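Local coordinates for protein backbone pilus subunit (Streptococcus pneumoniae, PDB 3RPK) that probably serves as the major structural subunit of the pneumococcal pilus, building the fibre shaft from Ig-like domains bearing isopeptide-bond chemistry, at residues 18-23 / 204-209; 53-58 / 117-122; 135-140 / 158-163. All blocks are in the same frame, centred on the assembly; numbering follows the deposited sequence.

Contact 1 of 3, residues 18-23 / 204-209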
# COMPACT_ATOMS: atom_id res chain seq x y z
N LEU A 18 32.40 12.78 4.40
CA LEU A 18 31.41 11.89 3.82
C LEU A 18 32.06 10.54 3.93
O LEU A 18 33.01 10.23 3.20
CB LEU A 18 30.99 12.23 2.39
CG LEU A 18 29.86 13.25 2.22
CD1 LEU A 18 29.49 13.39 0.75
CD2 LEU A 18 28.62 12.90 3.08
N ALA A 19 31.68 9.81 4.97
CA ALA A 19 32.24 8.51 5.27
C ALA A 19 31.15 7.54 5.65
O ALA A 19 29.99 7.92 5.88
CB ALA A 19 33.26 8.63 6.39
N THR A 20 31.52 6.28 5.70
CA THR A 20 30.64 5.20 6.07
C THR A 20 30.66 5.17 7.60
O THR A 20 31.57 5.74 8.21
CB THR A 20 31.20 3.88 5.49
OG1 THR A 20 32.31 3.43 6.27
CG2 THR A 20 31.63 4.00 4.04
N ASP A 21 29.68 4.50 8.23
CA ASP A 21 29.71 4.27 9.66
C ASP A 21 30.61 3.04 9.73
O ASP A 21 30.38 2.04 9.03
CB ASP A 21 28.30 3.98 10.21
CG ASP A 21 27.34 5.14 10.10
OD1 ASP A 21 27.80 6.28 9.82
OD2 ASP A 21 26.13 4.93 10.34
N GLY A 22 31.69 3.17 10.46
CA GLY A 22 32.76 2.18 10.52
C GLY A 22 34.02 2.97 10.33
O GLY A 22 34.97 2.83 11.10
N ASP A 23 33.99 3.90 9.33
CA ASP A 23 35.01 4.90 9.03
C ASP A 23 34.78 6.04 10.02
O ASP A 23 35.73 6.55 10.59
CB ASP A 23 34.88 5.40 7.57
CG ASP A 23 35.63 4.59 6.52
OD1 ASP A 23 35.69 3.34 6.66
OD2 ASP A 23 36.10 5.19 5.54
N PRO A 204 19.49 5.73 0.57
CA PRO A 204 20.48 6.82 0.57
C PRO A 204 21.94 6.39 0.53
O PRO A 204 22.28 5.28 0.97
CB PRO A 204 20.14 7.56 1.87
CG PRO A 204 19.53 6.54 2.74
CD PRO A 204 18.71 5.71 1.83
N ALA A 205 22.83 7.27 0.02
CA ALA A 205 24.27 6.99 -0.03
C ALA A 205 24.80 6.70 1.39
O ALA A 205 24.21 7.16 2.38
CB ALA A 205 25.01 8.17 -0.65
N LEU A 206 25.88 5.89 1.49
CA LEU A 206 26.56 5.55 2.75
C LEU A 206 25.66 4.98 3.88
O LEU A 206 25.98 5.10 5.05
CB LEU A 206 27.38 6.76 3.24
CG LEU A 206 28.38 7.35 2.21
CD1 LEU A 206 28.65 8.83 2.48
CD2 LEU A 206 29.66 6.54 2.18
N ALA A 207 24.55 4.32 3.51
CA ALA A 207 23.59 3.72 4.45
C ALA A 207 24.26 2.60 5.22
O ALA A 207 25.21 2.00 4.72
CB ALA A 207 22.38 3.19 3.68
N ASN A 208 23.82 2.33 6.44
CA ASN A 208 24.37 1.22 7.20
C ASN A 208 23.19 0.42 7.79
O ASN A 208 22.94 0.45 8.99
CB ASN A 208 25.37 1.69 8.26
CG ASN A 208 26.16 0.58 8.95
OD1 ASN A 208 26.36 -0.53 8.42
ND2 ASN A 208 26.67 0.88 10.14
N TYR A 209 22.43 -0.23 6.90
CA TYR A 209 21.24 -0.98 7.27
C TYR A 209 21.55 -2.39 7.68
O TYR A 209 22.34 -3.08 7.02
CB TYR A 209 20.21 -0.99 6.12
CG TYR A 209 19.62 0.35 5.74
CD1 TYR A 209 19.43 1.34 6.69
CD2 TYR A 209 19.17 0.59 4.44
CE1 TYR A 209 18.87 2.57 6.34
CE2 TYR A 209 18.59 1.81 4.09
CZ TYR A 209 18.44 2.80 5.05
OH TYR A 209 17.89 4.02 4.71
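L206 packs against the side chains of L18 and T20 and the backbone of A19 between them, where the loop after strand 11-18 meets a Cna-B-like domain. It is the third residue of a type II beta turn, P204 to A207, and its positive phi (54°) fits that place. The side chain can be followed outward. CB, directed at the 18-23 loop, lies 3.9 Å from A19 O, and CG stays close to the same carbonyl. With CG anti to the carbonyl carbon (chi1 -54°), the two methyls then part. CD1 comes to 3.8 Å from A19 O and to 4.1 Å from L18 CD2, whereas CD2 takes the other direction and touches T20 CG2 at 3.7 Å. L206 crosses both L18 and T20 at about a right angle, and the loop buries 100 Å² of it, so a single leucine supplies most of the apolar contact. Backbone bonding to Q267 holds L206 from within its own domain. Farther along, D21 and N208 meet by packing: their carboxylate and amide planes stand 77° apart, and N208 ND2 lies over the aliphatic part of the aspartate, 3.5 Å from D21 CB.

Contact 2 of 3, residues 53-58 / 117-122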
# COMPACT_ATOMS: atom_id res chain seq x y z
N GLY A 53 33.61 23.61 1.20
CA GLY A 53 32.45 24.42 0.85
C GLY A 53 31.29 24.29 1.81
O GLY A 53 30.19 24.75 1.51
N VAL A 54 31.52 23.65 2.96
CA VAL A 54 30.48 23.45 3.95
C VAL A 54 30.43 24.60 4.94
O VAL A 54 31.43 24.92 5.59
CB VAL A 54 30.56 22.06 4.61
CG1 VAL A 54 29.43 21.84 5.60
CG2 VAL A 54 30.55 20.98 3.55
N MSE A 55 29.26 25.21 5.03
CA MSE A 55 28.91 26.34 5.88
C MSE A 55 28.55 25.90 7.30
O MSE A 55 27.56 25.20 7.49
CB MSE A 55 27.72 27.07 5.21
CG MSE A 55 27.15 28.23 6.01
SE MSE A 55 28.49 29.61 6.23
CE MSE A 55 28.33 30.53 4.46
N PHE A 56 29.34 26.32 8.29
CA PHE A 56 29.10 26.08 9.71
C PHE A 56 28.94 27.42 10.45
O PHE A 56 29.62 28.39 10.10
CB PHE A 56 30.23 25.26 10.34
CG PHE A 56 30.30 23.83 9.89
CD1 PHE A 56 29.40 22.88 10.39
CD2 PHE A 56 31.30 23.40 9.03
CE1 PHE A 56 29.48 21.55 9.98
CE2 PHE A 56 31.37 22.06 8.62
CZ PHE A 56 30.47 21.15 9.11
N VAL A 57 28.04 27.49 11.44
CA VAL A 57 27.77 28.71 12.23
C VAL A 57 27.81 28.38 13.73
O VAL A 57 27.47 27.27 14.11
CB VAL A 57 26.42 29.37 11.84
CG1 VAL A 57 26.39 30.83 12.25
CG2 VAL A 57 26.18 29.27 10.35
N TRP A 58 28.25 29.32 14.57
CA TRP A 58 28.29 29.01 16.00
C TRP A 58 27.13 29.65 16.74
O TRP A 58 26.71 30.77 16.43
CB TRP A 58 29.63 29.42 16.66
CG TRP A 58 30.84 28.59 16.31
CD1 TRP A 58 31.37 28.41 15.06
CD2 TRP A 58 31.75 27.98 17.22
NE1 TRP A 58 32.52 27.67 15.14
CE2 TRP A 58 32.80 27.40 16.46
CE3 TRP A 58 31.79 27.84 18.62
CZ2 TRP A 58 33.86 26.71 17.04
CZ3 TRP A 58 32.83 27.13 19.19
CH2 TRP A 58 33.85 26.56 18.41
N TYR A 117 26.30 24.49 14.03
CA TYR A 117 25.28 24.05 13.08
C TYR A 117 25.80 24.17 11.64
O TYR A 117 26.63 25.03 11.34
CB TYR A 117 24.01 24.91 13.20
CG TYR A 117 23.20 24.65 14.44
CD1 TYR A 117 22.21 23.66 14.46
CD2 TYR A 117 23.38 25.41 15.59
CE1 TYR A 117 21.44 23.43 15.60
CE2 TYR A 117 22.61 25.20 16.73
CZ TYR A 117 21.65 24.19 16.73
OH TYR A 117 20.92 23.92 17.85
N GLU A 118 25.28 23.35 10.75
CA GLU A 118 25.63 23.42 9.34
C GLU A 118 24.44 24.05 8.62
O GLU A 118 23.30 23.63 8.85
CB GLU A 118 25.94 22.02 8.77
CG GLU A 118 26.26 22.03 7.28
CD GLU A 118 25.98 20.76 6.50
OE1 GLU A 118 25.02 20.76 5.70
OE2 GLU A 118 26.75 19.79 6.64
N ILE A 119 24.69 25.09 7.77
CA ILE A 119 23.64 25.68 6.95
C ILE A 119 23.78 24.99 5.58
O ILE A 119 24.60 25.38 4.73
CB ILE A 119 23.61 27.23 6.90
CG1 ILE A 119 23.79 27.87 8.27
CG2 ILE A 119 22.33 27.73 6.21
CD1 ILE A 119 22.75 27.43 9.42
N HIS A 120 23.04 23.87 5.45
CA HIS A 120 23.03 22.99 4.31
C HIS A 120 22.71 23.70 3.00
O HIS A 120 23.33 23.38 1.98
CB HIS A 120 22.06 21.82 4.57
CG HIS A 120 22.18 20.69 3.60
ND1 HIS A 120 23.30 19.87 3.57
CD2 HIS A 120 21.31 20.26 2.66
CE1 HIS A 120 23.08 18.99 2.62
NE2 HIS A 120 21.89 19.17 2.05
N SER A 121 21.77 24.66 3.02
CA SER A 121 21.35 25.39 1.82
C SER A 121 22.44 26.31 1.28
O SER A 121 22.48 26.57 0.08
CB SER A 121 20.07 26.18 2.09
OG SER A 121 20.35 27.47 2.63
N LEU A 122 23.31 26.81 2.17
CA LEU A 122 24.42 27.72 1.87
C LEU A 122 25.70 26.97 1.42
O LEU A 122 26.63 27.58 0.86
CB LEU A 122 24.70 28.60 3.11
CG LEU A 122 24.12 30.03 3.16
CD1 LEU A 122 22.76 30.16 2.48
CD2 LEU A 122 24.00 30.52 4.60
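F56 and E118 face each other as an antiparallel non-hydrogen-bonded pair joining strands 55-59 and 112-118, with both side chains on the same face of the sheet. The phenyl and carboxylate planes are 74° apart, and F56 CE1 meets E118 CB at 3.8 Å, approaching obliquely. Y117 O lies at the ring's edge near its plane, 3.6 Å from F56 CD1. Because E118 CG is anti to the backbone N (chi1 178°) and the chain stays extended, the glutamate runs past V54, whose CG1 is 3.6 Å from E118 CG. V57, on the other face with Y117, turns CG2 against I119 CG1 at 3.5 Å. The bent chain of selenomethionine M55 lies across I119 and L122, with M55 CG 3.8 Å from L122 CB.

Backbone bonds fix this register: V57 and Y117 exchange a pair lying in their carbonyl planes, V57 N to Y117 O being 2.8 Å. I119 N to M55 O is 2.9 Å, but here the donor is tilted 32° from the carbonyl plane. E118 OE1 accepts from H120 ND1 at 2.9 Å, nearly in the imidazole plane, while OE2 forms a salt bridge to K16. The chemistry therefore sets a buried acid between apolar V54 and F56 with its carboxylate oriented by basic partners, consistent with the Lys-Asn-acid trios of isopeptide-forming pilin domains.

Contact 3 of 3, residues 135-140 / 158-163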
# COMPACT_ATOMS: atom_id res chain seq x y z
N GLY A 135 25.45 15.41 -0.18
CA GLY A 135 25.46 14.71 1.09
C GLY A 135 24.39 15.15 2.06
O GLY A 135 23.55 16.00 1.74
N SER A 136 24.41 14.53 3.24
CA SER A 136 23.50 14.77 4.35
C SER A 136 24.09 15.83 5.27
O SER A 136 25.30 15.80 5.52
CB SER A 136 23.28 13.47 5.13
OG SER A 136 21.95 13.39 5.59
N LYS A 137 23.24 16.77 5.78
CA LYS A 137 23.64 17.83 6.72
C LYS A 137 24.18 17.22 8.01
O LYS A 137 23.81 16.10 8.34
CB LYS A 137 22.47 18.80 7.00
CG LYS A 137 21.19 18.15 7.50
CD LYS A 137 20.10 19.14 7.87
CE LYS A 137 19.59 20.03 6.75
NZ LYS A 137 19.08 19.25 5.60
N ALA A 138 25.09 17.90 8.71
CA ALA A 138 25.68 17.36 9.93
C ALA A 138 24.82 17.49 11.17
O ALA A 138 24.05 18.45 11.33
CB ALA A 138 27.03 18.00 10.18
N VAL A 139 25.03 16.54 12.09
CA VAL A 139 24.37 16.53 13.39
C VAL A 139 24.97 17.72 14.13
O VAL A 139 26.20 17.89 14.04
CB VAL A 139 24.61 15.16 14.11
CG1 VAL A 139 24.44 15.26 15.62
CG2 VAL A 139 23.68 14.09 13.56
N PRO A 140 24.15 18.62 14.75
CA PRO A 140 24.73 19.79 15.47
C PRO A 140 25.79 19.40 16.52
O PRO A 140 25.66 18.36 17.20
CB PRO A 140 23.52 20.51 16.07
CG PRO A 140 22.36 19.97 15.37
CD PRO A 140 22.69 18.58 14.93
N LYS A 158 29.26 13.98 13.01
CA LYS A 158 28.58 12.90 12.31
C LYS A 158 27.47 13.59 11.52
O LYS A 158 27.03 14.68 11.89
CB LYS A 158 28.02 11.83 13.28
CG LYS A 158 27.80 12.31 14.72
CD LYS A 158 26.91 11.33 15.53
CE LYS A 158 26.21 11.97 16.72
NZ LYS A 158 27.12 12.16 17.89
N ASN A 159 27.11 13.01 10.37
CA ASN A 159 26.08 13.58 9.53
C ASN A 159 24.79 12.92 9.91
O ASN A 159 24.79 11.87 10.54
CB ASN A 159 26.35 13.35 8.04
CG ASN A 159 27.65 13.90 7.49
OD1 ASN A 159 28.12 15.01 8.04
ND2 ASN A 159 28.23 13.33 6.56
N THR A 160 23.68 13.54 9.49
CA THR A 160 22.34 13.04 9.71
C THR A 160 22.04 11.83 8.82
O THR A 160 22.78 11.49 7.89
CB THR A 160 21.32 14.16 9.56
OG1 THR A 160 21.36 14.64 8.22
CG2 THR A 160 21.53 15.30 10.57
N GLU A 161 20.96 11.16 9.17
CA GLU A 161 20.42 9.96 8.55
C GLU A 161 19.43 10.38 7.45
O GLU A 161 18.39 10.98 7.76
CB GLU A 161 19.76 9.08 9.65
CG GLU A 161 18.78 9.78 10.62
CD GLU A 161 19.24 10.72 11.74
OE1 GLU A 161 20.17 10.37 12.49
OE2 GLU A 161 18.59 11.78 11.91
N ALA A 162 19.79 10.15 6.17
CA ALA A 162 18.90 10.49 5.05
C ALA A 162 17.78 9.46 4.99
O ALA A 162 18.03 8.26 5.18
CB ALA A 162 19.66 10.51 3.74
N LYS A 163 16.53 9.92 4.83
CA LYS A 163 15.40 9.01 4.80
C LYS A 163 15.30 8.33 3.44
O LYS A 163 15.52 9.00 2.42
CB LYS A 163 14.08 9.71 5.15
CG LYS A 163 13.69 9.62 6.61
CD LYS A 163 12.84 10.83 7.03
CE LYS A 163 13.05 11.22 8.49
NZ LYS A 163 14.43 11.75 8.75
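T160 turns its hydroxyl between its own backbone N and carbonyl carbon (chi1 62°), and this torsion lets one residue reach K137 O with two donors. T160 N bonds it at 2.8 Å and nearly straight (169° at the hydrogen), approaching along the carbonyl direction; T160 OG1 lies 2.9 Å from the same K137 O, tilted 25° out of the carbonyl plane. The same torsion leaves T160 CG2 anti to the carbonyl carbon, where it packs on V139 CG2 at 3.9 Å. S136 OG stands 3.0 Å from T160 OG1 and also within weak hydrogen-bonding distance of T160 O; its one proton could go to either.

A second backbone bond, V139 N to K158 O at 2.7 Å, completes a single bridge centred on A138 and N159, whose CA atoms are 3.8 Å apart. Outside it, V139 CG1 rests against the aliphatic chain of K158 at CE, 3.9 Å away. N159 brings its amide alongside A138, with OD1 3.8 Å from A138 CB. That amide is held from strand 11-18: ND2 bonds to L17 O and OD1 to K16 NZ. K16 and N159, with E118, are probably the Lys-Asn-acid set of an isopeptide site, here modelled with the asparagine amide intact.

The bridge thus ties the lead-in to strand 141-145 to the connection between strands 152-155 and 165-170, with strand 11-18 behind A138 and N159 and strand 112-118 beside K137 and P140.

How the contacts relate
Contact 2 is the buried one, a true strand pairing, 55-59 with 112-118, within the four-stranded antiparallel sheet of the N-terminal part; contacts 1 and 3 lie nearer the surface and join loops. Their chemistry follows suit. Contact 2 combines a regular backbone ladder with apolar faces and a buried acid, contact 3 relies on hydroxyl and carbonyl groups around one bridge, and contact 1 is packing across a domain boundary. Contact 3 links the others: E118 OE2 makes a weak bond to A138 N, while L18 CD2 packs on N159 ND2 at 3.5 Å and P204 on A162. Contacts 2 and 3 both engage K16 of strand 11-18, the strand whose end supplies L18 to contact 1.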